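Local coordinates for minor capsid protein (Cafeteriavirus-dependent mavirus, PDB 6G42) that probably forms the pentameric penton capsomers of the virophage capsid, each subunit built around a single jelly-roll, at residues Pro200-Leu211 against Arg272-Tyr282. Numbering follows the deposited sequence. Where two conformers were deposited one is given.
Sequences PISHIVIESNDL and RFNLSFTIYDY
Two antiparallel strands of the jelly-roll, 201-207 and 272-281, meet here edge to edge and illustrate how one sheet of a beta sandwich sorts its side chains while a bulge adjusts its register. Paired backbone bonds join His203 with Tyr280, Val205 with Thr278 and Glu207 with Ser276. At the classic beta bulge, Ser202 and His203 both donate to Tyr280 O, Ser202 N from 3.1 Å and His203 N from 3.3 Å, so one carbonyl serves two amides. Beyond it, Ser202 CB sits over the centre of the Tyr282 ring, 3.5 Å from the centroid; His59 of a neighbouring subunit stacks with this ring, and Ser202 OG bonds to Lys239.

Ile204, Ile206, Phe277 and Ile279 share the face turned to the core. Ile206 lies alongside Phe277; its CG1, anti to its own carbonyl carbon (chi1 -64°), lies over one ring face, 3.6 Å from the centroid. On the other face Thr278 OG1 gives a weak bond to Glu207 OE2, while Val205 CG2 rests 3.9 Å from Tyr280 CD1.

Past the strand, the turn stays attached through side chains. Ser208 OG donates to Asn274 O at 2.7 Å and accepts from Leu211 N, an ST motif; Asp210 OD1 takes Asn274 N at 2.8 Å through its syn lone pair. Leu211 CD1 then covers one face of Phe273. Ile206, Leu211, Phe273 and Phe277 thus pack on strands 49-62 and 296-305 of the facing sheet, while the other face mixes Val205 and Tyr280 with Glu207, Ser276 and Thr278: two antiparallel sheets face to face, the beta sandwich of a single jelly-roll.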
loop_
_atom_site.group_PDB
_atom_site.type_symbol
_atom_site.label_atom_id
_atom_site.label_comp_id
_atom_site.label_asym_id
_atom_site.label_seq_id
_atom_site.Cartn_x
_atom_site.Cartn_y
_atom_site.Cartn_z
ATOM N N PRO C 200 -6.762 -15.295 19.414
ATOM C CA PRO C 200 -7.662 -14.867 20.469
ATOM C C PRO C 200 -7.547 -13.379 20.797
ATOM O O PRO C 200 -8.366 -12.874 21.561
ATOM C CB PRO C 200 -7.191 -15.693 21.661
ATOM C CG PRO C 200 -5.722 -15.796 21.458
ATOM C CD PRO C 200 -5.527 -15.884 19.971
ATOM N N ILE C 201 -6.553 -12.693 20.230
ATOM C CA ILE C 201 -6.241 -11.317 20.599
ATOM C C ILE C 201 -6.978 -10.330 19.702
ATOM O O ILE C 201 -6.817 -10.350 18.477
ATOM C CB ILE C 201 -4.722 -11.068 20.545
ATOM C CG1 ILE C 201 -4.031 -12.089 21.454
ATOM C CG2 ILE C 201 -4.388 -9.630 20.962
ATOM C CD1 ILE C 201 -2.534 -11.981 21.526
ATOM N N SER C 202 -7.760 -9.457 20.339
ATOM C CA SER C 202 -8.580 -8.456 19.656
ATOM C C SER C 202 -7.953 -7.063 19.696
ATOM O O SER C 202 -7.625 -6.500 18.653
ATOM C CB SER C 202 -9.973 -8.412 20.280
ATOM O OG SER C 202 -10.706 -7.287 19.826
ATOM N N HIS C 203 -7.789 -6.534 20.908
ATOM C CA HIS C 203 -7.308 -5.167 21.140
ATOM C C HIS C 203 -6.190 -5.152 22.183
ATOM O O HIS C 203 -6.078 -6.078 22.986
ATOM C CB HIS C 203 -8.454 -4.276 21.634
ATOM C CG HIS C 203 -9.297 -3.686 20.543
ATOM N ND1 HIS C 203 -10.429 -4.301 20.053
ATOM C CD2 HIS C 203 -9.191 -2.512 19.876
ATOM C CE1 HIS C 203 -10.973 -3.538 19.121
ATOM N NE2 HIS C 203 -10.240 -2.449 18.993
ATOM N N ILE C 204 -5.362 -4.106 22.140
ATOM C CA ILE C 204 -4.354 -3.819 23.170
ATOM C C ILE C 204 -4.600 -2.371 23.569
ATOM O O ILE C 204 -4.619 -1.480 22.719
ATOM C CB ILE C 204 -2.903 -3.970 22.654
ATOM C CG1 ILE C 204 -2.611 -5.432 22.288
ATOM C CG2 ILE C 204 -1.901 -3.485 23.705
ATOM C CD1 ILE C 204 -1.314 -5.643 21.535
ATOM N N VAL C 205 -4.754 -2.156 24.870
ATOM C CA VAL C 205 -5.242 -0.903 25.425
ATOM C C VAL C 205 -4.224 -0.361 26.417
ATOM O O VAL C 205 -3.532 -1.129 27.079
ATOM C CB VAL C 205 -6.586 -1.152 26.151
ATOM C CG1 VAL C 205 -6.997 0.022 27.033
ATOM C CG2 VAL C 205 -7.686 -1.465 25.147
ATOM N N ILE C 206 -4.145 0.966 26.503
ATOM C CA ILE C 206 -3.476 1.667 27.605
ATOM C C ILE C 206 -4.561 2.210 28.540
ATOM O O ILE C 206 -5.426 2.970 28.098
ATOM C CB ILE C 206 -2.609 2.840 27.104
ATOM C CG1 ILE C 206 -1.466 2.314 26.232
ATOM C CG2 ILE C 206 -2.051 3.643 28.279
ATOM C CD1 ILE C 206 -0.664 3.386 25.522
ATOM N N GLU C 207 -4.497 1.821 29.817
ATOM C CA GLU C 207 -5.434 2.297 30.859
ATOM C C GLU C 207 -4.722 2.908 32.075
ATOM O O GLU C 207 -3.511 2.733 32.260
ATOM C CB GLU C 207 -6.413 1.184 31.285
ATOM C CG GLU C 207 -5.802 -0.169 31.630
ATOM C CD GLU C 207 -6.847 -1.257 31.867
ATOM O OE1 GLU C 207 -7.926 -1.237 31.232
ATOM O OE2 GLU C 207 -6.586 -2.158 32.685
ATOM N N SER C 208 -5.501 3.636 32.879
ATOM C CA SER C 208 -5.006 4.353 34.057
ATOM C C SER C 208 -6.039 4.341 35.177
ATOM O O SER C 208 -7.196 4.690 34.951
ATOM C CB SER C 208 -4.692 5.803 33.696
ATOM O OG SER C 208 -4.241 6.524 34.832
ATOM N N ASN C 209 -5.612 3.961 36.380
ATOM C CA ASN C 209 -6.497 3.983 37.565
ATOM C C ASN C 209 -6.624 5.360 38.250
ATOM O O ASN C 209 -7.602 5.592 38.961
ATOM C CB ASN C 209 -6.125 2.889 38.590
ATOM C CG ASN C 209 -4.658 2.916 39.004
ATOM O OD1 ASN C 209 -3.972 3.928 38.868
ATOM N ND2 ASN C 209 -4.170 1.786 39.509
ATOM N N ASP C 210 -5.659 6.258 38.034
ATOM C CA ASP C 210 -5.623 7.562 38.740
ATOM C C ASP C 210 -5.415 8.849 37.893
ATOM O O ASP C 210 -5.226 9.934 38.459
ATOM C CB ASP C 210 -4.573 7.500 39.858
ATOM C CG ASP C 210 -3.158 7.289 39.336
ATOM O OD1 ASP C 210 -2.989 6.929 38.146
ATOM O OD2 ASP C 210 -2.208 7.477 40.131
ATOM N N LEU C 211 -5.455 8.742 36.564
ATOM C CA LEU C 211 -5.397 9.924 35.694
ATOM C C LEU C 211 -6.795 10.528 35.603
ATOM O O LEU C 211 -7.724 9.828 35.204
ATOM C CB LEU C 211 -4.914 9.556 34.289
ATOM C CG LEU C 211 -4.788 10.687 33.254
ATOM C CD1 LEU C 211 -3.683 11.669 33.604
ATOM C CD2 LEU C 211 -4.531 10.103 31.877
ATOM N N ARG C 272 1.085 13.270 39.292
ATOM C CA ARG C 272 1.519 11.943 38.903
ATOM C C ARG C 272 0.326 11.081 38.505
ATOM O O ARG C 272 -0.813 11.353 38.896
ATOM C CB ARG C 272 2.279 11.285 40.062
ATOM C CG ARG C 272 1.460 11.058 41.324
ATOM C CD ARG C 272 2.336 10.736 42.524
ATOM N NE ARG C 272 2.826 9.358 42.521
ATOM C CZ ARG C 272 3.564 8.809 43.489
ATOM N NH1 ARG C 272 3.923 9.514 44.564
ATOM N NH2 ARG C 272 3.953 7.540 43.383
ATOM N N PHE C 273 0.605 10.045 37.720
ATOM C CA PHE C 273 -0.403 9.049 37.348
ATOM C C PHE C 273 0.250 7.764 36.862
ATOM O O PHE C 273 1.445 7.727 36.581
ATOM C CB PHE C 273 -1.373 9.596 36.286
ATOM C CG PHE C 273 -0.703 10.057 35.017
ATOM C CD1 PHE C 273 -0.191 11.347 34.914
ATOM C CD2 PHE C 273 -0.607 9.213 33.915
ATOM C CE1 PHE C 273 0.416 11.782 33.748
ATOM C CE2 PHE C 273 -0.000 9.642 32.746
ATOM C CZ PHE C 273 0.514 10.929 32.662
ATOM N N ASN C 274 -0.566 6.720 36.777
ATOM C CA ASN C 274 -0.142 5.398 36.339
ATOM C C ASN C 274 -0.645 5.128 34.919
ATOM O O ASN C 274 -1.749 5.538 34.556
ATOM C CB ASN C 274 -0.700 4.338 37.284
ATOM C CG ASN C 274 -0.140 2.959 37.005
ATOM O OD1 ASN C 274 -0.799 2.123 36.377
ATOM N ND2 ASN C 274 1.089 2.718 37.450
ATOM N N LEU C 275 0.184 4.451 34.127
ATOM C CA LEU C 275 -0.223 3.896 32.834
ATOM C C LEU C 275 0.141 2.421 32.834
ATOM O O LEU C 275 1.227 2.051 33.292
ATOM C CB LEU C 275 0.496 4.584 31.672
ATOM C CG LEU C 275 0.250 6.078 31.477
ATOM C CD1 LEU C 275 1.207 6.644 30.445
ATOM C CD2 LEU C 275 -1.181 6.334 31.056
ATOM N N SER C 276 -0.764 1.587 32.319
ATOM C CA SER C 276 -0.477 0.169 32.108
ATOM C C SER C 276 -1.102 -0.341 30.821
ATOM O O SER C 276 -2.129 0.168 30.380
ATOM C CB SER C 276 -0.943 -0.676 33.302
ATOM O OG SER C 276 -2.209 -0.263 33.757
ATOM N N PHE C 277 -0.462 -1.358 30.240
ATOM C CA PHE C 277 -0.896 -1.994 28.995
ATOM C C PHE C 277 -1.666 -3.291 29.278
ATOM O O PHE C 277 -1.220 -4.141 30.051
ATOM C CB PHE C 277 0.313 -2.275 28.090
ATOM C CG PHE C 277 0.865 -1.046 27.412
ATOM C CD1 PHE C 277 1.650 -0.132 28.116
ATOM C CD2 PHE C 277 0.596 -0.798 26.070
ATOM C CE1 PHE C 277 2.154 1.002 27.492
ATOM C CE2 PHE C 277 1.102 0.332 25.441
ATOM C CZ PHE C 277 1.882 1.232 26.148
ATOM N N THR C 278 -2.814 -3.430 28.626
ATOM C CA THR C 278 -3.737 -4.532 28.863
ATOM C C THR C 278 -4.204 -5.094 27.529
ATOM O O THR C 278 -4.498 -4.337 26.602
ATOM C CB THR C 278 -4.976 -4.045 29.628
ATOM O OG1 THR C 278 -4.581 -3.218 30.730
ATOM C CG2 THR C 278 -5.766 -5.215 30.156
ATOM N N ILE C 279 -4.288 -6.419 27.456
ATOM C CA ILE C 279 -4.721 -7.127 26.262
ATOM C C ILE C 279 -6.156 -7.594 26.489
ATOM O O ILE C 279 -6.436 -8.238 27.496
ATOM C CB ILE C 279 -3.828 -8.362 25.978
ATOM C CG1 ILE C 279 -2.350 -7.968 25.883
ATOM C CG2 ILE C 279 -4.241 -9.054 24.679
ATOM C CD1 ILE C 279 -1.396 -9.128 26.092
ATOM N N TYR C 280 -7.047 -7.278 25.549
ATOM C CA TYR C 280 -8.417 -7.826 25.523
ATOM C C TYR C 280 -8.515 -8.935 24.489
ATOM O O TYR C 280 -8.156 -8.724 23.336
ATOM C CB TYR C 280 -9.434 -6.731 25.183
ATOM C CG TYR C 280 -9.772 -5.862 26.361
ATOM C CD1 TYR C 280 -8.917 -4.841 26.764
ATOM C CD2 TYR C 280 -10.932 -6.076 27.096
ATOM C CE1 TYR C 280 -9.213 -4.049 27.860
ATOM C CE2 TYR C 280 -11.239 -5.293 28.196
ATOM C CZ TYR C 280 -10.380 -4.277 28.575
ATOM O OH TYR C 280 -10.691 -3.494 29.667
ATOM N N ASP C 281 -8.997 -10.106 24.902
ATOM C CA ASP C 281 -9.295 -11.193 23.965
ATOM C C ASP C 281 -10.683 -10.999 23.336
ATOM O O ASP C 281 -11.447 -10.127 23.756
ATOM C CB ASP C 281 -9.208 -12.561 24.661
ATOM C CG ASP C 281 -7.770 -12.994 24.970
ATOM O OD1 ASP C 281 -6.830 -12.187 24.812
ATOM O OD2 ASP C 281 -7.579 -14.161 25.384
ATOM N N TYR C 282 -11.002 -11.815 22.333
ATOM C CA TYR C 282 -12.314 -11.754 21.657
ATOM C C TYR C 282 -13.494 -12.169 22.540
ATOM O O TYR C 282 -14.595 -11.655 22.357
ATOM C CB TYR C 282 -12.307 -12.554 20.346
ATOM C CG TYR C 282 -11.695 -11.770 19.216
ATOM C CD1 TYR C 282 -12.363 -10.686 18.664
ATOM C CD2 TYR C 282 -10.438 -12.090 18.713
ATOM C CE1 TYR C 282 -11.803 -9.946 17.639
ATOM C CE2 TYR C 282 -9.868 -11.354 17.686
ATOM C CZ TYR C 282 -10.553 -10.280 17.155
ATOM O OH TYR C 282 -9.992 -9.551 16.139
#